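PDB 1ZPW: CRISPR-associated endonuclease Cas2 2 from Thermus thermophilus, which probably acts as a metal-dependent endonuclease of the Cas2 family in CRISPR adaptive immunity, working as a homodimer that joins a Cas1 homodimer. Local coordinates for residues G2-D14 and R31-E43. Numbering follows the deposited sequence.
Sequences GKRLYAVAYDIPD and RVQLSVFECYLDE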
# COMPACT_ATOMS: atom_id res chain seq x y z
N GLY A 2 -11.88 -3.63 13.37
CA GLY A 2 -11.46 -2.20 13.49
C GLY A 2 -10.20 -1.95 12.68
O GLY A 2 -9.94 -2.67 11.70
N LYS A 3 -9.41 -0.96 13.08
CA LYS A 3 -8.16 -0.70 12.33
C LYS A 3 -7.10 -1.79 12.54
O LYS A 3 -6.89 -2.33 13.64
CB LYS A 3 -7.58 0.69 12.60
CG LYS A 3 -6.25 0.70 13.34
CD LYS A 3 -6.05 1.97 14.16
CE LYS A 3 -4.64 2.50 14.06
NZ LYS A 3 -3.97 2.67 15.38
N ARG A 4 -6.44 -2.14 11.46
CA ARG A 4 -5.37 -3.10 11.55
C ARG A 4 -4.31 -2.60 10.62
O ARG A 4 -4.60 -1.80 9.72
CB ARG A 4 -5.83 -4.45 11.03
CG ARG A 4 -6.85 -5.19 11.83
CD ARG A 4 -7.38 -6.41 11.06
NE ARG A 4 -6.54 -7.61 11.24
CZ ARG A 4 -5.32 -7.77 10.75
NH1 ARG A 4 -4.72 -6.81 10.06
NH2 ARG A 4 -4.67 -8.91 10.98
N LEU A 5 -3.08 -3.07 10.82
CA LEU A 5 -1.97 -2.77 9.91
C LEU A 5 -2.05 -3.62 8.64
O LEU A 5 -2.28 -4.84 8.70
CB LEU A 5 -0.62 -3.02 10.59
CG LEU A 5 0.66 -2.86 9.75
CD1 LEU A 5 0.80 -1.41 9.31
CD2 LEU A 5 1.89 -3.30 10.55
N TYR A 6 -1.88 -2.97 7.50
CA TYR A 6 -1.75 -3.68 6.21
C TYR A 6 -0.47 -3.27 5.54
O TYR A 6 -0.08 -2.10 5.57
CB TYR A 6 -2.92 -3.35 5.27
CG TYR A 6 -4.26 -3.88 5.72
CD1 TYR A 6 -4.99 -3.22 6.73
CD2 TYR A 6 -4.82 -5.01 5.11
CE1 TYR A 6 -6.23 -3.73 7.15
CE2 TYR A 6 -6.07 -5.50 5.52
CZ TYR A 6 -6.75 -4.84 6.52
OH TYR A 6 -7.98 -5.33 6.93
N ALA A 7 0.20 -4.23 4.91
CA ALA A 7 1.30 -3.92 4.01
C ALA A 7 0.71 -3.87 2.61
O ALA A 7 0.01 -4.79 2.18
CB ALA A 7 2.40 -4.98 4.07
N VAL A 8 0.98 -2.79 1.90
CA VAL A 8 0.40 -2.61 0.56
C VAL A 8 1.57 -2.54 -0.41
O VAL A 8 2.32 -1.58 -0.38
CB VAL A 8 -0.46 -1.34 0.46
CG1 VAL A 8 -1.04 -1.23 -0.96
CG2 VAL A 8 -1.59 -1.38 1.46
N ALA A 9 1.70 -3.57 -1.26
CA ALA A 9 2.85 -3.70 -2.14
C ALA A 9 2.39 -3.62 -3.57
O ALA A 9 1.38 -4.23 -3.95
CB ALA A 9 3.56 -5.03 -1.90
N TYR A 10 3.12 -2.86 -4.38
CA TYR A 10 2.68 -2.64 -5.76
C TYR A 10 3.78 -2.80 -6.76
O TYR A 10 4.97 -2.59 -6.46
CB TYR A 10 2.00 -1.29 -5.93
CG TYR A 10 2.79 -0.11 -5.43
CD1 TYR A 10 2.64 0.33 -4.12
CD2 TYR A 10 3.69 0.55 -6.27
CE1 TYR A 10 3.35 1.43 -3.64
CE2 TYR A 10 4.41 1.66 -5.80
CZ TYR A 10 4.23 2.08 -4.51
OH TYR A 10 4.97 3.15 -4.05
N ASP A 11 3.39 -3.21 -7.95
CA ASP A 11 4.31 -3.43 -9.04
C ASP A 11 3.61 -2.81 -10.25
O ASP A 11 2.71 -3.43 -10.84
CB ASP A 11 4.43 -4.95 -9.19
CG ASP A 11 5.52 -5.37 -10.08
OD1 ASP A 11 6.04 -4.54 -10.90
OD2 ASP A 11 5.90 -6.58 -10.06
N ILE A 12 3.98 -1.57 -10.58
CA ILE A 12 3.32 -0.78 -11.63
C ILE A 12 4.40 -0.34 -12.62
O ILE A 12 5.24 0.46 -12.28
CB ILE A 12 2.66 0.49 -10.99
CG1 ILE A 12 1.85 0.20 -9.72
CG2 ILE A 12 1.97 1.38 -12.07
CD1 ILE A 12 0.70 -0.70 -9.90
N PRO A 13 4.40 -0.88 -13.82
CA PRO A 13 5.48 -0.53 -14.77
C PRO A 13 5.49 0.89 -15.25
O PRO A 13 6.58 1.47 -15.58
CB PRO A 13 5.32 -1.56 -15.91
CG PRO A 13 3.95 -2.15 -15.75
CD PRO A 13 3.54 -1.96 -14.31
N ASP A 14 4.31 1.50 -15.29
CA ASP A 14 4.15 2.84 -15.81
C ASP A 14 4.42 3.91 -14.76
O ASP A 14 3.80 3.92 -13.68
CB ASP A 14 2.74 3.02 -16.36
CG ASP A 14 2.53 4.41 -16.94
OD1 ASP A 14 3.06 4.66 -18.07
OD2 ASP A 14 1.90 5.32 -16.37
N ARG A 31 4.97 5.42 3.27
CA ARG A 31 5.96 4.61 2.55
C ARG A 31 6.94 3.95 3.52
O ARG A 31 7.40 4.58 4.47
CB ARG A 31 6.75 5.49 1.60
CG ARG A 31 7.75 4.71 0.73
CD ARG A 31 8.55 5.57 -0.22
NE ARG A 31 7.69 6.21 -1.23
CZ ARG A 31 7.19 5.59 -2.28
NH1 ARG A 31 6.43 6.27 -3.15
NH2 ARG A 31 7.42 4.28 -2.46
N VAL A 32 7.28 2.69 3.24
CA VAL A 32 8.38 2.03 3.96
C VAL A 32 9.53 1.59 3.05
O VAL A 32 10.65 1.44 3.52
CB VAL A 32 7.89 0.82 4.87
CG1 VAL A 32 7.06 1.38 6.02
CG2 VAL A 32 7.07 -0.24 4.10
N GLN A 33 9.23 1.36 1.77
CA GLN A 33 10.18 0.89 0.75
C GLN A 33 9.74 1.44 -0.58
O GLN A 33 8.67 2.04 -0.69
CB GLN A 33 10.16 -0.65 0.61
CG GLN A 33 10.75 -1.33 1.79
CD GLN A 33 11.03 -2.82 1.62
OE1 GLN A 33 11.67 -3.40 2.49
NE2 GLN A 33 10.56 -3.43 0.57
N LEU A 34 10.55 1.20 -1.61
CA LEU A 34 10.27 1.73 -2.96
C LEU A 34 8.88 1.35 -3.51
O LEU A 34 8.29 2.11 -4.29
CB LEU A 34 11.36 1.24 -3.91
CG LEU A 34 11.72 1.96 -5.20
CD1 LEU A 34 12.16 3.38 -4.86
CD2 LEU A 34 12.88 1.18 -5.89
N SER A 35 8.40 0.18 -3.12
CA SER A 35 7.15 -0.38 -3.65
C SER A 35 6.22 -0.81 -2.55
O SER A 35 5.33 -1.63 -2.82
CB SER A 35 7.47 -1.61 -4.52
OG SER A 35 8.48 -1.28 -5.47
N VAL A 36 6.39 -0.31 -1.32
CA VAL A 36 5.53 -0.74 -0.22
C VAL A 36 5.13 0.40 0.70
O VAL A 36 5.98 1.19 1.10
CB VAL A 36 6.23 -1.81 0.69
CG1 VAL A 36 5.25 -2.33 1.77
CG2 VAL A 36 6.74 -2.96 -0.16
N PHE A 37 3.82 0.47 1.01
CA PHE A 37 3.30 1.35 2.05
C PHE A 37 2.75 0.55 3.20
O PHE A 37 2.27 -0.57 3.00
CB PHE A 37 2.15 2.24 1.50
CG PHE A 37 2.63 3.49 0.80
CD1 PHE A 37 3.36 3.41 -0.40
CD2 PHE A 37 2.29 4.77 1.29
CE1 PHE A 37 3.81 4.55 -1.06
CE2 PHE A 37 2.75 5.93 0.63
CZ PHE A 37 3.51 5.82 -0.56
N GLU A 38 2.77 1.15 4.39
CA GLU A 38 2.08 0.58 5.53
C GLU A 38 0.90 1.44 5.86
O GLU A 38 1.08 2.64 6.08
CB GLU A 38 3.01 0.49 6.74
CG GLU A 38 3.91 -0.74 6.64
CD GLU A 38 4.94 -0.85 7.76
OE1 GLU A 38 4.88 -0.07 8.75
OE2 GLU A 38 5.81 -1.73 7.67
N CYS A 39 -0.27 0.83 5.94
CA CYS A 39 -1.54 1.56 6.09
C CYS A 39 -2.37 0.95 7.20
O CYS A 39 -2.58 -0.25 7.26
CB CYS A 39 -2.36 1.49 4.78
SG CYS A 39 -1.55 2.22 3.34
N TYR A 40 -2.91 1.80 8.06
CA TYR A 40 -3.87 1.32 9.05
C TYR A 40 -5.26 1.49 8.50
O TYR A 40 -5.65 2.60 8.17
CB TYR A 40 -3.72 2.10 10.38
CG TYR A 40 -2.55 1.57 11.16
CD1 TYR A 40 -2.72 0.45 11.98
CD2 TYR A 40 -1.31 2.12 11.02
CE1 TYR A 40 -1.66 -0.08 12.68
CE2 TYR A 40 -0.22 1.58 11.70
CZ TYR A 40 -0.42 0.49 12.53
OH TYR A 40 0.65 -0.04 13.22
N LEU A 41 -5.98 0.38 8.36
CA LEU A 41 -7.28 0.40 7.68
C LEU A 41 -8.28 -0.39 8.47
O LEU A 41 -7.95 -1.42 9.11
CB LEU A 41 -7.19 -0.24 6.27
CG LEU A 41 -6.11 0.32 5.33
CD1 LEU A 41 -5.83 -0.67 4.18
CD2 LEU A 41 -6.42 1.71 4.85
N ASP A 42 -9.53 0.06 8.41
CA ASP A 42 -10.62 -0.83 8.77
C ASP A 42 -11.37 -1.23 7.50
O ASP A 42 -10.94 -0.88 6.39
CB ASP A 42 -11.53 -0.17 9.81
CG ASP A 42 -12.10 1.14 9.34
OD1 ASP A 42 -12.64 1.87 10.20
OD2 ASP A 42 -12.06 1.55 8.14
N GLU A 43 -12.47 -1.97 7.64
CA GLU A 43 -13.21 -2.41 6.47
C GLU A 43 -13.59 -1.27 5.52
O GLU A 43 -13.42 -1.40 4.31
CB GLU A 43 -14.46 -3.22 6.86
CG GLU A 43 -14.68 -4.41 5.94
CD GLU A 43 -13.50 -5.39 5.93
OE1 GLU A 43 -13.11 -5.86 4.82
OE2 GLU A 43 -12.96 -5.68 7.02
O HOH W 1 6.40 4.71 -5.67
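The Tyr10 side chain crosses over Ser35 to Arg31 of strand 29-33: Arg31 NH2 donates to Tyr10 OH at 3.1 Å, with ring and guanidinium planes 72° apart. Tyr10 gets there because its CG sits between the backbone N and the carbonyl carbon (chi1 53°), which lays the ring over Ser35 of the Gln33-Val36 turn, a CH-pi contact (Ser35 CA 4.1 Å from the centroid), with Phe37 at its edge. Arg31 NH2 also donates a hydrogen bond to Gln33 O in the guanidinium plane, and a water accepting from Arg31 NH1 lies 2.7 Å from Tyr10 OH. Phe37 CE1 lies over one face of the guanidinium. Strands 4-11 and 36-41 pair antiparallel: Val8, Tyr6 and Arg4 exchange pairs of backbone hydrogen bonds with Phe37, Cys39 and Leu41 respectively, and Tyr10 N donates to Ser35 O (3.0 Å). Tyr6 packs CD1 on Leu41 CD1 (3.7 Å) beneath helix 43-56. On the other sheet face the Tyr40 ring is sandwiched, Leu5 CD1 4.2 Å from its centroid and Lys3 NZ 4.6 Å away over the opposite face, a cation-pi contact. In these central strands of the ferredoxin-like Cas2 fold, Tyr10 is thus fixed through both hydroxyl and backbone, next to Asp11, the predicted magnesium ligand ending its strand.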